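Local coordinates for protein tRNA threonylcarbamoyladenosine dehydratase (Escherichia coli, PDB 4D79) that catalyses the ATP-dependent dehydration of threonylcarbamoyladenosine at position 37 of tRNAs to its cyclic form and can accept sulfur from a cysteine desulfurase in vitro, at residues D63-T68 against D79-A84; Y122-D127 against K146-T151; G156-P161 against E208-P213. One frame throughout, in Å; residues are numbered along the deposited sequence. Where two conformers were deposited one is given.

Interaction 1 of 3, residues D63-T68 against D79-A84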
loop_
_atom_site.group_PDB
_atom_site.type_symbol
_atom_site.label_atom_id
_atom_site.label_comp_id
_atom_site.label_asym_id
_atom_site.label_seq_id
_atom_site.Cartn_x
_atom_site.Cartn_y
_atom_site.Cartn_z
ATOM N N ASP B 63 -21.850 1.351 1.484
ATOM C CA ASP B 63 -21.815 1.158 0.040
ATOM C C ASP B 63 -21.486 -0.293 -0.299
ATOM O O ASP B 63 -20.997 -1.064 0.536
ATOM C CB ASP B 63 -20.802 2.103 -0.610
ATOM C CG ASP B 63 -21.031 2.274 -2.106
ATOM O OD1 ASP B 63 -22.119 1.900 -2.606
ATOM O OD2 ASP B 63 -20.117 2.785 -2.787
ATOM N N ASP B 64 -21.798 -0.657 -1.541
ATOM C CA ASP B 64 -21.571 -1.985 -2.087
ATOM C C ASP B 64 -20.332 -1.995 -2.979
ATOM O O ASP B 64 -19.964 -0.970 -3.561
ATOM C CB ASP B 64 -22.782 -2.441 -2.904
ATOM C CG ASP B 64 -24.046 -2.581 -2.074
ATOM O OD1 ASP B 64 -23.958 -2.812 -0.850
ATOM O OD2 ASP B 64 -25.141 -2.472 -2.661
ATOM N N VAL B 65 -19.720 -3.181 -3.121
ATOM C CA VAL B 65 -18.584 -3.367 -4.013
ATOM C C VAL B 65 -19.050 -3.230 -5.459
ATOM O O VAL B 65 -19.995 -3.904 -5.889
ATOM C CB VAL B 65 -17.905 -4.729 -3.762
ATOM C CG1 VAL B 65 -16.759 -4.953 -4.727
ATOM C CG2 VAL B 65 -17.378 -4.831 -2.328
ATOM N N CYS B 66 -18.375 -2.361 -6.220
ATOM C CA CYS B 66 -18.677 -2.121 -7.626
ATOM C C CYS B 66 -17.480 -2.502 -8.489
ATOM O O CYS B 66 -16.331 -2.301 -8.095
ATOM C CB CYS B 66 -19.032 -0.643 -7.889
ATOM S SG CYS B 66 -20.506 -0.029 -7.040
ATOM N N VAL B 67 -17.755 -3.013 -9.694
ATOM C CA VAL B 67 -16.674 -3.473 -10.569
ATOM C C VAL B 67 -15.696 -2.338 -10.832
ATOM O O VAL B 67 -14.478 -2.569 -10.947
ATOM C CB VAL B 67 -17.232 -4.057 -11.884
ATOM C CG1 VAL B 67 -17.959 -3.005 -12.690
ATOM C CG2 VAL B 67 -16.083 -4.638 -12.700
ATOM N N THR B 68 -16.190 -1.095 -10.841
ATOM C CA THR B 68 -15.332 0.059 -11.073
ATOM C C THR B 68 -14.425 0.362 -9.890
ATOM O O THR B 68 -13.521 1.197 -10.049
ATOM C CB THR B 68 -16.147 1.322 -11.418
ATOM O OG1 THR B 68 -16.997 1.659 -10.321
ATOM C CG2 THR B 68 -17.008 1.158 -12.707
ATOM N N ASP B 79 -15.925 -11.949 -7.413
ATOM C CA ASP B 79 -16.945 -12.600 -6.605
ATOM C C ASP B 79 -17.503 -11.731 -5.482
ATOM O O ASP B 79 -18.478 -12.144 -4.842
ATOM C CB ASP B 79 -16.404 -13.904 -6.002
ATOM C CG ASP B 79 -16.159 -14.973 -7.044
ATOM O OD1 ASP B 79 -16.617 -14.822 -8.198
ATOM O OD2 ASP B 79 -15.569 -16.005 -6.680
ATOM N N ASN B 80 -16.925 -10.562 -5.212
ATOM C CA ASN B 80 -17.458 -9.663 -4.193
ATOM C C ASN B 80 -18.388 -8.593 -4.747
ATOM O O ASN B 80 -19.049 -7.903 -3.955
ATOM C CB ASN B 80 -16.307 -8.977 -3.457
ATOM C CG ASN B 80 -15.489 -9.951 -2.659
ATOM O OD1 ASN B 80 -15.947 -11.044 -2.338
ATOM N ND2 ASN B 80 -14.298 -9.548 -2.299
ATOM N N VAL B 81 -18.455 -8.427 -6.072
ATOM C CA VAL B 81 -19.248 -7.346 -6.645
ATOM C C VAL B 81 -20.697 -7.515 -6.229
ATOM O O VAL B 81 -21.274 -8.597 -6.368
ATOM C CB VAL B 81 -19.108 -7.331 -8.177
ATOM C CG1 VAL B 81 -20.070 -6.287 -8.791
ATOM C CG2 VAL B 81 -17.681 -7.040 -8.566
ATOM N N GLY B 82 -21.303 -6.434 -5.732
ATOM C CA GLY B 82 -22.676 -6.452 -5.258
ATOM C C GLY B 82 -22.855 -6.665 -3.767
ATOM O O GLY B 82 -23.963 -6.464 -3.269
ATOM N N LEU B 83 -21.817 -7.084 -3.046
ATOM C CA LEU B 83 -21.855 -7.254 -1.602
ATOM C C LEU B 83 -21.490 -5.947 -0.891
ATOM O O LEU B 83 -20.837 -5.058 -1.450
ATOM C CB LEU B 83 -20.894 -8.375 -1.199
ATOM C CG LEU B 83 -21.150 -9.700 -1.921
ATOM C CD1 LEU B 83 -20.120 -10.759 -1.549
ATOM C CD2 LEU B 83 -22.548 -10.200 -1.638
ATOM N N ALA B 84 -21.910 -5.844 0.366
ATOM C CA ALA B 84 -21.581 -4.675 1.174
ATOM C C ALA B 84 -20.080 -4.630 1.444
ATOM O O ALA B 84 -19.488 -5.605 1.923
ATOM C CB ALA B 84 -22.370 -4.695 2.488
#
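Val65 carries its CG1 anti to the backbone N (chi1 178°), which sets both methyls against the 79-84 backbone, about Asn80 O: CG1 rests near Val81 CA, CG2 leans on the carbonyl oxygen of Leu83, and Val65 CB comes within 3.4 Å of Asn80 O. Asp64 has its CG anti to the carbonyl carbon instead (chi1 -63°), and its carboxylate runs alongside the backbone of Gly82 to Ala84, with Asp64 OD1 3.6 Å from Ala84 CA. This is van der Waals contact with the chain; the Asp64 backbone N is held by a weak bond to Asp63 OD1. The grip between the two loops is backbone to backbone, and Val65 supplies both ends of it. Its N donates to Leu83 O at 2.8 Å, nearly straight at 167°, and its O receives Gly82 N at 2.9 Å. Val81 CG2 lies 4.5 Å from Val67 CB, a loose apolar touch beyond these bonds. An alanine in place of Asp64 would keep the backbone bonds but lacks the carboxylate, and the flank of Gly82 and Ala84 would probably lose its packing partner there. Leu83 N closes a type II turn on Asn80 O at 3.0 Å, and Gly82, with positive phi, occupies the position where this turn favours glycine. Asp63 belongs to the ATP pocket, and Ala84 is the N-cap of helix 85-96. The arrangement is thus a single beta bridge, Asp64 with Ala84, that closes the long loop between strand 56-60 and helix 85-96 beside the nucleotide site of this ThiF-family, Rossmann-like domain.

Interaction 2 of 3, residues Y122-D127 against K146-T151; sequences YSYVID and KIPLVT
Pro148 sets its CB over the middle of the Tyr124 ring, 3.5 Å from the centroid and 14° off the ring normal, a CH-pi contact on one face. In the plane of the same ring, a water accepts from Tyr124 OH and donates to Leu149 O, so the phenol is tied to the backbone of the strand it lies across. Ile126 and Val150 stand side by side and point the same way, their CG1 atoms 3.9 Å apart. The other face of the sheet carries Val125, whose two methyls divide their partners: CG1 meets Leu149 CD1, and CG2 meets Ile147 CG2 at 3.7 Å. Asp127 and Thr151 also run side by side there, and Lys135 forms a salt bridge to Asp127 OD2. Between the strands the backbones are joined by Val125 N to Pro148 O, Val150 N to Val125 O at 3.0 Å, and Asp127 N to Val150 O, almost straight (178° at the hydrogen). Strands 124-127 and 149-152 are the two ends of a beta-alpha-beta unit: helix 132-144 packs on Asp127, Ile147 and Thr151, helix 242-266 on Tyr124 and Ile126, and strand 32-36 lies along the far edge of 124-127.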
loop_
_atom_site.group_PDB
_atom_site.type_symbol
_atom_site.label_atom_id
_atom_site.label_comp_id
_atom_site.label_asym_id
_atom_site.label_seq_id
_atom_site.Cartn_x
_atom_site.Cartn_y
_atom_site.Cartn_z
ATOM N N TYR B 122 -13.175 5.112 20.867
ATOM C CA TYR B 122 -12.115 4.559 20.021
ATOM C C TYR B 122 -10.748 5.045 20.464
ATOM O O TYR B 122 -10.591 6.202 20.860
ATOM C CB TYR B 122 -12.357 4.952 18.576
ATOM C CG TYR B 122 -13.630 4.362 18.042
ATOM C CD1 TYR B 122 -13.777 2.989 17.908
ATOM C CD2 TYR B 122 -14.676 5.171 17.656
ATOM C CE1 TYR B 122 -14.941 2.443 17.441
ATOM C CE2 TYR B 122 -15.848 4.632 17.167
ATOM C CZ TYR B 122 -15.978 3.279 17.064
ATOM O OH TYR B 122 -17.146 2.753 16.579
ATOM N N SER B 123 -9.747 4.164 20.344
ATOM C CA SER B 123 -8.353 4.587 20.459
ATOM C C SER B 123 -7.955 5.568 19.360
ATOM O O SER B 123 -7.082 6.412 19.571
ATOM C CB SER B 123 -7.413 3.385 20.383
ATOM O OG SER B 123 -7.861 2.316 21.184
ATOM N N TYR B 124 -8.532 5.434 18.172
ATOM C CA TYR B 124 -8.206 6.284 17.040
ATOM C C TYR B 124 -9.332 6.167 16.027
ATOM O O TYR B 124 -9.930 5.101 15.872
ATOM C CB TYR B 124 -6.868 5.889 16.360
ATOM C CG TYR B 124 -5.911 7.064 16.237
ATOM C CD1 TYR B 124 -6.014 7.984 15.177
ATOM C CD2 TYR B 124 -4.927 7.261 17.169
ATOM C CE1 TYR B 124 -5.147 9.062 15.095
ATOM C CE2 TYR B 124 -4.078 8.325 17.105
ATOM C CZ TYR B 124 -4.173 9.212 16.053
ATOM O OH TYR B 124 -3.322 10.277 16.051
ATOM N N VAL B 125 -9.560 7.243 15.285
ATOM C CA VAL B 125 -10.482 7.246 14.153
ATOM C C VAL B 125 -9.693 7.574 12.886
ATOM O O VAL B 125 -8.948 8.554 12.847
ATOM C CB VAL B 125 -11.639 8.245 14.361
ATOM C CG1 VAL B 125 -12.568 8.263 13.142
ATOM C CG2 VAL B 125 -12.443 7.867 15.635
ATOM N N ILE B 126 -9.860 6.760 11.859
ATOM C CA ILE B 126 -9.262 6.987 10.549
ATOM C C ILE B 126 -10.388 7.400 9.601
ATOM O O ILE B 126 -11.329 6.635 9.322
ATOM C CB ILE B 126 -8.500 5.757 10.039
ATOM C CG1 ILE B 126 -7.347 5.423 10.999
ATOM C CG2 ILE B 126 -7.982 6.006 8.616
ATOM C CD1 ILE B 126 -6.575 4.237 10.628
ATOM N N ASP B 127 -10.337 8.636 9.175
ATOM C CA ASP B 127 -11.386 9.207 8.352
ATOM C C ASP B 127 -10.984 9.066 6.894
ATOM O O ASP B 127 -10.072 9.756 6.421
ATOM C CB ASP B 127 -11.636 10.658 8.706
ATOM C CG ASP B 127 -12.330 11.387 7.600
ATOM O OD1 ASP B 127 -13.183 10.749 6.965
ATOM O OD2 ASP B 127 -12.056 12.580 7.377
ATOM N N LYS B 146 -11.815 15.761 21.411
ATOM C CA LYS B 146 -10.444 15.312 21.598
ATOM C C LYS B 146 -10.301 13.809 21.322
ATOM O O LYS B 146 -9.552 13.099 21.990
ATOM C CB LYS B 146 -9.965 15.666 23.004
ATOM C CG LYS B 146 -10.081 17.180 23.261
ATOM C CD LYS B 146 -9.572 17.563 24.639
ATOM C CE LYS B 146 -9.622 19.072 24.883
ATOM N NZ LYS B 146 -10.990 19.664 24.835
ATOM N N ILE B 147 -11.057 13.320 20.353
ATOM C CA ILE B 147 -10.936 11.930 19.919
ATOM C C ILE B 147 -9.789 11.853 18.912
ATOM O O ILE B 147 -9.795 12.625 17.938
ATOM C CB ILE B 147 -12.245 11.460 19.289
ATOM C CG1 ILE B 147 -13.410 11.500 20.313
ATOM C CG2 ILE B 147 -12.065 10.078 18.640
ATOM C CD1 ILE B 147 -14.728 11.185 19.711
ATOM N N PRO B 148 -8.785 10.996 19.118
ATOM C CA PRO B 148 -7.668 10.930 18.155
ATOM C C PRO B 148 -8.169 10.587 16.766
ATOM O O PRO B 148 -8.913 9.628 16.562
ATOM C CB PRO B 148 -6.754 9.830 18.717
ATOM C CG PRO B 148 -7.098 9.777 20.185
ATOM C CD PRO B 148 -8.579 10.080 20.261
ATOM N N LEU B 149 -7.774 11.401 15.820
ATOM C CA LEU B 149 -8.279 11.316 14.466
ATOM C C LEU B 149 -7.158 11.595 13.492
ATOM O O LEU B 149 -6.349 12.499 13.707
ATOM C CB LEU B 149 -9.382 12.340 14.221
ATOM C CG LEU B 149 -9.853 12.614 12.792
ATOM C CD1 LEU B 149 -10.793 11.565 12.365
ATOM C CD2 LEU B 149 -10.467 13.992 12.715
ATOM N N VAL B 150 -7.164 10.874 12.391
ATOM C CA VAL B 150 -6.369 11.249 11.230
ATOM C C VAL B 150 -7.295 11.229 10.028
ATOM O O VAL B 150 -8.071 10.287 9.840
ATOM C CB VAL B 150 -5.122 10.361 11.036
ATOM C CG1 VAL B 150 -5.444 8.869 10.965
ATOM C CG2 VAL B 150 -4.339 10.833 9.787
ATOM N N THR B 151 -7.275 12.305 9.256
ATOM C CA THR B 151 -8.109 12.393 8.076
ATOM C C THR B 151 -7.216 12.305 6.846
ATOM O O THR B 151 -5.988 12.376 6.924
ATOM C CB THR B 151 -8.954 13.684 8.062
ATOM O OG1 THR B 151 -9.895 13.655 6.965
ATOM C CG2 THR B 151 -8.078 14.916 7.913
HETATM O O HOH W 1 -3.736 12.140 14.195
#

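Interaction 3 of 3, residues G156-P161 against E208-P213; sequences GGQIDP and EALVYP. With K (potassium ion), chain I.
Glu208 reaches with an extended side chain to two consecutive backbone amides, Ile159 N and Asp160 N. Glu208 OE2 takes Ile159 N on its syn lone pair at 2.8 Å, nearly straight at 169°. Glu208 OE1 accepts Asp160 N, also at 2.8 Å, but from above the carboxylate plane, 39° out of it; a weak second bond from Ile159 N reaches OE1 too. A water also donates to Glu208 OE1 and to Asp160 O, so OE1 takes Asp160 N and the water besides the weak bond, and OE2 takes Ile159 N. The Asp160 carboxylate turns to Thr162 and Gln163 instead. Together the two loops build a potassium site: the ion is bound by Gln158 OE1 at 2.4 Å and by Glu208 O at 2.6 Å, while Ser206 O, Gln174 O and a more distant water complete the ligands. Gln158 NE2 donates to Gly154 O, with a weak second bond to Gly156 O. At the other end Val211 N donates to Gly157 O at 2.8 Å, and Val211 CB packs on that same oxygen. Ile159 and Val211 both pack on Leu19 of the second subunit.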
loop_
_atom_site.group_PDB
_atom_site.type_symbol
_atom_site.label_atom_id
_atom_site.label_comp_id
_atom_site.label_asym_id
_atom_site.label_seq_id
_atom_site.Cartn_x
_atom_site.Cartn_y
_atom_site.Cartn_z
ATOM N N GLY B 156 -7.339 10.729 -5.272
ATOM C CA GLY B 156 -7.493 10.634 -6.710
ATOM C C GLY B 156 -6.656 11.671 -7.433
ATOM O O GLY B 156 -6.186 12.651 -6.857
ATOM N N GLY B 157 -6.451 11.437 -8.730
ATOM C CA GLY B 157 -5.690 12.365 -9.543
ATOM C C GLY B 157 -4.237 12.475 -9.175
ATOM O O GLY B 157 -3.628 13.519 -9.398
ATOM N N GLN B 158 -3.659 11.421 -8.587
ATOM C CA GLN B 158 -2.278 11.449 -8.145
ATOM C C GLN B 158 -1.617 10.128 -8.517
ATOM O O GLN B 158 -2.253 9.069 -8.438
ATOM C CB GLN B 158 -2.218 11.737 -6.635
ATOM C CG GLN B 158 -2.556 13.221 -6.435
ATOM C CD GLN B 158 -2.856 13.564 -5.092
ATOM O OE1 GLN B 158 -2.188 14.412 -4.524
ATOM N NE2 GLN B 158 -3.872 12.926 -4.517
ATOM N N ILE B 159 -0.357 10.196 -8.944
ATOM C CA ILE B 159 0.372 9.005 -9.387
ATOM C C ILE B 159 1.618 8.703 -8.573
ATOM O O ILE B 159 2.172 7.604 -8.729
ATOM C CB ILE B 159 0.763 9.100 -10.878
ATOM C CG1 ILE B 159 1.852 10.150 -11.113
ATOM C CG2 ILE B 159 -0.460 9.398 -11.721
ATOM C CD1 ILE B 159 2.477 10.085 -12.538
ATOM N N ASP B 160 2.093 9.616 -7.727
ATOM C CA ASP B 160 3.385 9.454 -7.062
ATOM C C ASP B 160 3.261 9.179 -5.554
ATOM O O ASP B 160 3.100 10.123 -4.764
ATOM C CB ASP B 160 4.224 10.707 -7.306
ATOM C CG ASP B 160 5.628 10.594 -6.758
ATOM O OD1 ASP B 160 5.998 9.559 -6.146
ATOM O OD2 ASP B 160 6.365 11.578 -6.944
ATOM N N PRO B 161 3.406 7.921 -5.098
ATOM C CA PRO B 161 3.278 7.636 -3.653
ATOM C C PRO B 161 4.357 8.266 -2.795
ATOM O O PRO B 161 4.141 8.408 -1.585
ATOM C CB PRO B 161 3.336 6.093 -3.572
ATOM C CG PRO B 161 3.167 5.613 -4.993
ATOM C CD PRO B 161 3.640 6.698 -5.891
ATOM N N GLU B 208 2.043 16.402 -4.663
ATOM C CA GLU B 208 1.961 16.253 -6.111
ATOM C C GLU B 208 0.805 17.081 -6.681
ATOM O O GLU B 208 -0.297 17.108 -6.123
ATOM C CB GLU B 208 1.766 14.764 -6.441
ATOM C CG GLU B 208 1.639 14.449 -7.922
ATOM C CD GLU B 208 1.224 13.004 -8.173
ATOM O OE1 GLU B 208 1.194 12.190 -7.217
ATOM O OE2 GLU B 208 0.842 12.716 -9.322
ATOM N N ALA B 209 1.049 17.726 -7.817
ATOM C CA ALA B 209 -0.005 18.470 -8.497
ATOM C C ALA B 209 -1.034 17.501 -9.069
ATOM O O ALA B 209 -0.688 16.433 -9.565
ATOM C CB ALA B 209 0.590 19.330 -9.610
ATOM N N LEU B 210 -2.298 17.897 -9.044
ATOM C CA LEU B 210 -3.365 17.014 -9.499
ATOM C C LEU B 210 -3.283 16.762 -10.991
ATOM O O LEU B 210 -2.982 17.665 -11.786
ATOM C CB LEU B 210 -4.739 17.601 -9.178
ATOM C CG LEU B 210 -5.537 17.002 -8.038
ATOM C CD1 LEU B 210 -4.684 16.930 -6.799
ATOM C CD2 LEU B 210 -6.767 17.848 -7.831
ATOM N N VAL B 211 -3.602 15.520 -11.346
ATOM C CA VAL B 211 -3.683 15.024 -12.711
ATOM C C VAL B 211 -5.165 14.936 -13.030
ATOM O O VAL B 211 -5.879 14.101 -12.454
ATOM C CB VAL B 211 -3.009 13.651 -12.849
ATOM C CG1 VAL B 211 -3.102 13.160 -14.291
ATOM C CG2 VAL B 211 -1.561 13.719 -12.384
ATOM N N TYR B 212 -5.621 15.768 -13.973
ATOM C CA TYR B 212 -7.027 15.877 -14.317
ATOM C C TYR B 212 -7.465 14.723 -15.200
ATOM O O TYR B 212 -6.628 13.990 -15.733
ATOM C CB TYR B 212 -7.312 17.242 -14.975
ATOM C CG TYR B 212 -7.417 18.303 -13.903
ATOM C CD1 TYR B 212 -6.295 18.707 -13.176
ATOM C CD2 TYR B 212 -8.653 18.875 -13.586
ATOM C CE1 TYR B 212 -6.417 19.651 -12.146
ATOM C CE2 TYR B 212 -8.778 19.804 -12.574
ATOM C CZ TYR B 212 -7.658 20.202 -11.870
ATOM O OH TYR B 212 -7.788 21.112 -10.857
ATOM N N PRO B 213 -8.776 14.488 -15.293
ATOM C CA PRO B 213 -9.268 13.298 -15.996
ATOM C C PRO B 213 -8.816 13.271 -17.441
ATOM O O PRO B 213 -8.990 14.237 -18.192
ATOM C CB PRO B 213 -10.793 13.439 -15.899
ATOM C CG PRO B 213 -11.026 14.370 -14.747
ATOM C CD PRO B 213 -9.885 15.310 -14.768
HETATM K K K I . -1.873 16.759 -4.033
HETATM O O HOH W 2 0.842 11.684 -4.764
HETATM O O HOH W 3 -3.461 15.511 -1.821
#

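The three contacts follow one another along the chain, and all belong to the ThiF-family part of the protein. Their centres are 25 to 27 Å apart and none touches another, the nearest atoms of any pair being about 12 to 14 Å apart. Interaction 2 sits inside the sheet, about 8 Å from the centre of the chain, pairing two neighbouring parallel strands. Interactions 1 and 3 lie about 20 Å from that centre, in loops that follow strands 56-60, 149-152 and 202-206 of the same sheet, and both meet the second subunit. The loops leaving this sheet carry an ATP-pocket residue in interaction 1 and potassium ligands in interaction 3.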